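Local coordinates for amino acid amide racemase (PDB 6GIO), which is a PLP-dependent enzyme of the class-III aminotransferase family and holds pyridoxal-5'-phosphate in its pocket, at residues C[336-348]-C[355-367]. Sequence-based numbering, arbitrary orientation.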
loop_
_atom_site.group_PDB
_atom_site.type_symbol
_atom_site.label_atom_id
_atom_site.label_comp_id
_atom_site.label_asym_id
_atom_site.label_seq_id
_atom_site.Cartn_x
_atom_site.Cartn_y
_atom_site.Cartn_z
ATOM N N LEU C 336 10.902 -13.803 35.685
ATOM C CA LEU C 336 9.507 -13.826 36.087
ATOM C C LEU C 336 8.914 -15.238 36.053
ATOM O O LEU C 336 7.871 -15.494 36.693
ATOM C CB LEU C 336 8.654 -12.869 35.247
ATOM C CG LEU C 336 9.041 -11.371 35.339
ATOM C CD1 LEU C 336 8.154 -10.563 34.421
ATOM C CD2 LEU C 336 8.965 -10.800 36.761
ATOM N N SER C 337 9.561 -16.161 35.348
ATOM C CA SER C 337 9.033 -17.538 35.318
ATOM C C SER C 337 9.185 -18.235 36.680
ATOM O O SER C 337 8.452 -19.181 36.957
ATOM C CB SER C 337 9.668 -18.408 34.234
ATOM O OG SER C 337 11.007 -18.647 34.525
ATOM N N ASP C 338 10.108 -17.779 37.529
ATOM C CA ASP C 338 10.191 -18.303 38.876
ATOM C C ASP C 338 8.881 -18.007 39.634
ATOM O O ASP C 338 8.424 -18.823 40.393
ATOM C CB ASP C 338 11.393 -17.720 39.620
ATOM C CG ASP C 338 11.688 -18.452 40.957
ATOM O OD1 ASP C 338 12.053 -19.668 40.964
ATOM O OD2 ASP C 338 11.598 -17.787 42.006
ATOM N N LYS C 339 8.259 -16.868 39.398
ATOM C CA LYS C 339 7.018 -16.547 40.107
ATOM C C LYS C 339 5.800 -17.059 39.386
ATOM O O LYS C 339 4.801 -17.414 40.012
ATOM C CB LYS C 339 6.833 -15.047 40.196
ATOM C CG LYS C 339 7.853 -14.288 41.017
ATOM C CD LYS C 339 7.318 -12.890 41.339
ATOM C CE LYS C 339 8.210 -11.805 40.748
ATOM N NZ LYS C 339 7.919 -10.455 41.317
ATOM N N HIS C 340 5.857 -17.029 38.054
ATOM C CA HIS C 340 4.702 -17.361 37.236
ATOM C C HIS C 340 4.998 -18.571 36.326
ATOM O O HIS C 340 5.707 -18.451 35.318
ATOM C CB HIS C 340 4.376 -16.144 36.390
ATOM C CG HIS C 340 4.126 -14.900 37.180
ATOM N ND1 HIS C 340 3.044 -14.768 38.032
ATOM C CD2 HIS C 340 4.792 -13.719 37.226
ATOM C CE1 HIS C 340 3.047 -13.557 38.559
ATOM N NE2 HIS C 340 4.100 -12.899 38.093
ATOM N N SER C 341 4.452 -19.728 36.656
ATOM C CA SER C 341 4.803 -20.934 35.905
ATOM C C SER C 341 4.201 -20.916 34.471
ATOM O O SER C 341 4.680 -21.643 33.592
ATOM C CB SER C 341 4.465 -22.192 36.711
ATOM O OG SER C 341 3.097 -22.190 37.011
ATOM N N ILE C 342 3.210 -20.042 34.226
ATOM C CA ILE C 342 2.639 -19.874 32.875
ATOM C C ILE C 342 3.674 -19.399 31.834
ATOM O O ILE C 342 3.490 -19.605 30.656
ATOM C CB ILE C 342 1.436 -18.910 32.887
ATOM C CG1 ILE C 342 0.681 -18.942 31.550
ATOM C CG2 ILE C 342 1.881 -17.487 33.210
ATOM C CD1 ILE C 342 -0.614 -18.143 31.581
ATOM N N ILE C 343 4.752 -18.765 32.274
ATOM C CA ILE C 343 5.792 -18.320 31.365
ATOM C C ILE C 343 6.657 -19.527 30.967
ATOM O O ILE C 343 7.588 -19.905 31.667
ATOM C CB ILE C 343 6.637 -17.204 32.007
ATOM C CG1 ILE C 343 5.744 -16.011 32.345
ATOM C CG2 ILE C 343 7.794 -16.785 31.076
ATOM C CD1 ILE C 343 6.442 -14.950 33.170
ATOM N N GLY C 344 6.302 -20.169 29.867
ATOM C CA GLY C 344 7.040 -21.364 29.441
ATOM C C GLY C 344 8.349 -21.086 28.731
ATOM O O GLY C 344 9.299 -21.897 28.816
ATOM N N ASP C 345 8.424 -19.967 28.005
ATOM C CA ASP C 345 9.635 -19.638 27.223
ATOM C C ASP C 345 9.681 -18.126 27.018
ATOM O O ASP C 345 8.646 -17.454 27.001
ATOM C CB ASP C 345 9.573 -20.342 25.865
ATOM C CG ASP C 345 10.928 -20.437 25.151
ATOM O OD1 ASP C 345 11.998 -20.345 25.786
ATOM O OD2 ASP C 345 10.901 -20.652 23.922
ATOM N N VAL C 346 10.899 -17.609 26.890
ATOM C CA VAL C 346 11.156 -16.251 26.495
ATOM C C VAL C 346 12.171 -16.407 25.389
ATOM O O VAL C 346 13.246 -16.953 25.617
ATOM C CB VAL C 346 11.737 -15.386 27.663
ATOM C CG1 VAL C 346 12.076 -13.974 27.170
ATOM C CG2 VAL C 346 10.759 -15.315 28.837
ATOM N N ARG C 347 11.813 -16.003 24.165
ATOM C CA ARG C 347 12.707 -16.257 22.998
ATOM C C ARG C 347 12.695 -15.037 22.118
ATOM O O ARG C 347 11.900 -14.123 22.300
ATOM C CB ARG C 347 12.286 -17.518 22.228
ATOM C CG ARG C 347 10.798 -17.583 21.860
ATOM C CD ARG C 347 10.446 -18.772 20.939
ATOM N NE ARG C 347 9.011 -18.759 20.639
ATOM C CZ ARG C 347 8.091 -19.464 21.292
ATOM N NH1 ARG C 347 8.427 -20.272 22.265
ATOM N NH2 ARG C 347 6.820 -19.350 20.985
ATOM N N GLY C 348 13.606 -14.994 21.179
ATOM C CA GLY C 348 13.683 -13.841 20.300
ATOM C C GLY C 348 15.107 -13.463 20.043
ATOM O O GLY C 348 16.028 -14.223 20.364
ATOM N N VAL C 355 7.055 -14.129 24.550
ATOM C CA VAL C 355 6.843 -14.895 25.770
ATOM C C VAL C 355 5.739 -15.940 25.607
ATOM O O VAL C 355 4.564 -15.608 25.535
ATOM C CB VAL C 355 6.499 -13.953 26.954
ATOM C CG1 VAL C 355 6.333 -14.755 28.245
ATOM C CG2 VAL C 355 7.590 -12.910 27.131
ATOM N N ASP C 356 6.112 -17.222 25.585
ATOM C CA ASP C 356 5.183 -18.299 25.283
ATOM C C ASP C 356 4.407 -18.758 26.552
ATOM O O ASP C 356 5.002 -19.284 27.503
ATOM C CB ASP C 356 5.988 -19.449 24.684
ATOM C CG ASP C 356 5.121 -20.463 24.037
ATOM O OD1 ASP C 356 4.136 -20.879 24.683
ATOM O OD2 ASP C 356 5.395 -20.784 22.865
ATOM N N LEU C 357 3.108 -18.513 26.599
ATOM C CA LEU C 357 2.309 -18.850 27.748
ATOM C C LEU C 357 1.780 -20.280 27.626
ATOM O O LEU C 357 1.256 -20.673 26.576
ATOM C CB LEU C 357 1.122 -17.897 27.879
ATOM C CG LEU C 357 1.479 -16.428 27.879
ATOM C CD1 LEU C 357 0.244 -15.595 28.006
ATOM C CD2 LEU C 357 2.439 -16.101 29.012
ATOM N N VAL C 358 1.945 -21.053 28.690
ATOM C CA VAL C 358 1.573 -22.474 28.679
ATOM C C VAL C 358 0.669 -22.821 29.862
ATOM O O VAL C 358 0.880 -22.344 30.961
ATOM C CB VAL C 358 2.795 -23.375 28.716
ATOM C CG1 VAL C 358 3.662 -23.190 27.461
ATOM C CG2 VAL C 358 3.625 -23.140 29.977
ATOM N N SER C 359 -0.336 -23.654 29.638
ATOM C CA SER C 359 -1.190 -24.120 30.731
ATOM C C SER C 359 -0.523 -25.250 31.497
ATOM O O SER C 359 -0.967 -25.589 32.592
ATOM C CB SER C 359 -2.579 -24.547 30.225
ATOM O OG SER C 359 -2.505 -25.580 29.258
ATOM N N ASP C 360 0.547 -25.829 30.941
ATOM C CA ASP C 360 1.226 -26.942 31.609
ATOM C C ASP C 360 2.702 -26.910 31.218
ATOM O O ASP C 360 3.013 -26.936 30.013
ATOM C CB ASP C 360 0.552 -28.262 31.191
ATOM C CG ASP C 360 1.101 -29.481 31.940
ATOM O OD1 ASP C 360 2.202 -30.011 31.618
ATOM O OD2 ASP C 360 0.408 -29.894 32.880
ATOM N N ARG C 361 3.600 -26.825 32.201
ATOM C CA ARG C 361 5.019 -26.708 31.911
ATOM C C ARG C 361 5.639 -27.976 31.286
ATOM O O ARG C 361 6.627 -27.907 30.501
ATOM C CB ARG C 361 5.772 -26.340 33.180
ATOM C CG ARG C 361 5.537 -24.929 33.666
ATOM C CD ARG C 361 6.497 -24.551 34.801
ATOM N NE ARG C 361 7.882 -24.363 34.361
ATOM C CZ ARG C 361 8.334 -23.282 33.716
ATOM N NH1 ARG C 361 7.513 -22.282 33.394
ATOM N NH2 ARG C 361 9.607 -23.195 33.385
ATOM N N GLY C 362 5.059 -29.116 31.648
ATOM C CA GLY C 362 5.486 -30.420 31.169
ATOM C C GLY C 362 5.107 -30.692 29.738
ATOM O O GLY C 362 5.956 -31.070 28.921
ATOM N N SER C 363 3.838 -30.498 29.425
ATOM C CA SER C 363 3.314 -30.724 28.047
ATOM C C SER C 363 3.493 -29.518 27.101
ATOM O O SER C 363 3.510 -29.678 25.882
ATOM C CB SER C 363 1.841 -31.055 28.120
ATOM O OG SER C 363 1.101 -29.898 28.450
ATOM N N ARG C 364 3.633 -28.311 27.662
ATOM C CA ARG C 364 3.775 -27.078 26.860
ATOM C C ARG C 364 2.513 -26.786 26.072
ATOM O O ARG C 364 2.504 -26.034 25.070
ATOM C CB ARG C 364 5.043 -27.134 25.971
ATOM C CG ARG C 364 6.299 -27.068 26.815
ATOM C CD ARG C 364 7.563 -27.091 25.971
ATOM N NE ARG C 364 8.742 -26.941 26.797
ATOM C CZ ARG C 364 9.997 -27.026 26.365
ATOM N NH1 ARG C 364 10.264 -27.276 25.099
ATOM N NH2 ARG C 364 11.005 -26.878 27.219
ATOM N N GLU C 365 1.409 -27.359 26.540
ATOM C CA GLU C 365 0.116 -27.017 26.024
ATOM C C GLU C 365 -0.060 -25.479 26.113
ATOM O O GLU C 365 0.130 -24.892 27.176
ATOM C CB GLU C 365 -0.990 -27.733 26.810
ATOM C CG GLU C 365 -2.397 -27.558 26.251
ATOM C CD GLU C 365 -2.604 -28.212 24.873
ATOM O OE1 GLU C 365 -1.698 -28.932 24.355
ATOM O OE2 GLU C 365 -3.690 -27.991 24.284
ATOM N N PRO C 366 -0.449 -24.840 25.001
ATOM C CA PRO C 366 -0.600 -23.383 24.979
ATOM C C PRO C 366 -1.622 -22.898 25.991
ATOM O O PRO C 366 -2.629 -23.528 26.149
ATOM C CB PRO C 366 -1.148 -23.082 23.572
ATOM C CG PRO C 366 -1.041 -24.365 22.792
ATOM C CD PRO C 366 -0.580 -25.473 23.675
ATOM N N ALA C 367 -1.410 -21.749 26.619
ATOM C CA ALA C 367 -2.459 -21.199 27.492
ATOM C C ALA C 367 -3.645 -20.862 26.650
ATOM O O ALA C 367 -3.492 -20.583 25.451
ATOM C CB ALA C 367 -1.987 -19.974 28.245
#
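S341 and R361 meet where the type I turn H340-I343 leads from helix 318-339 into strand 343-349. R361 folds back at chi3 (71°), its CD passing 3.7 Å from S341 CB, and its NH1 bonds two carbonyls of the turn, S341 O and I343 O, each at 2.9 Å. Both oxygens lie at the edge of the guanidinium, in its plane; NH1 stands well above the carbonyl plane of I343. The carbonyl between them in sequence, I342 O, accepts from V358 N in its own carbonyl plane and also receives the CA-H of L357. With CG1 anti to the backbone N (chi1 -169°), I342 crosses L357 at a slant, CG1 3.8 Å from L357 CB, and its CD1 meets A367 CB. I343 pairs with L357 without hydrogen bonds, its CG2 reaching V355 CG1; I420 of helix 406-424 touches both isoleucines. G344 and D345 together face D356 in a classic beta bulge: G344 N sits nearly in line with the C=O of D356, 2.8 Å from D356 O, though its N-H is somewhat bent, while D356 N bonds D345 O. V346 returns to the face of I343, V355 and L357, its CG2 near V355 CG2. On the face of D345 and D356, the end of R347, extended from CG to NE, brings both terminal nitrogens end-on to one oxygen, D356 OD2, with NH2 at 2.8 Å and guanidinium and carboxylate planes 68° apart. NH1 also bridges to the anti lone pair of D345 OD2, and R174 adds a second salt bridge to D356. The hairpin 343-349/352-357, whose first strand is outermost in the mixed sheet within this chain, thus has an apolar face turned to helices and a charged one, where two arginines probably favour ionised D356 and R347, bonded to both carboxylates, probably eases the repulsion between D345 and D356.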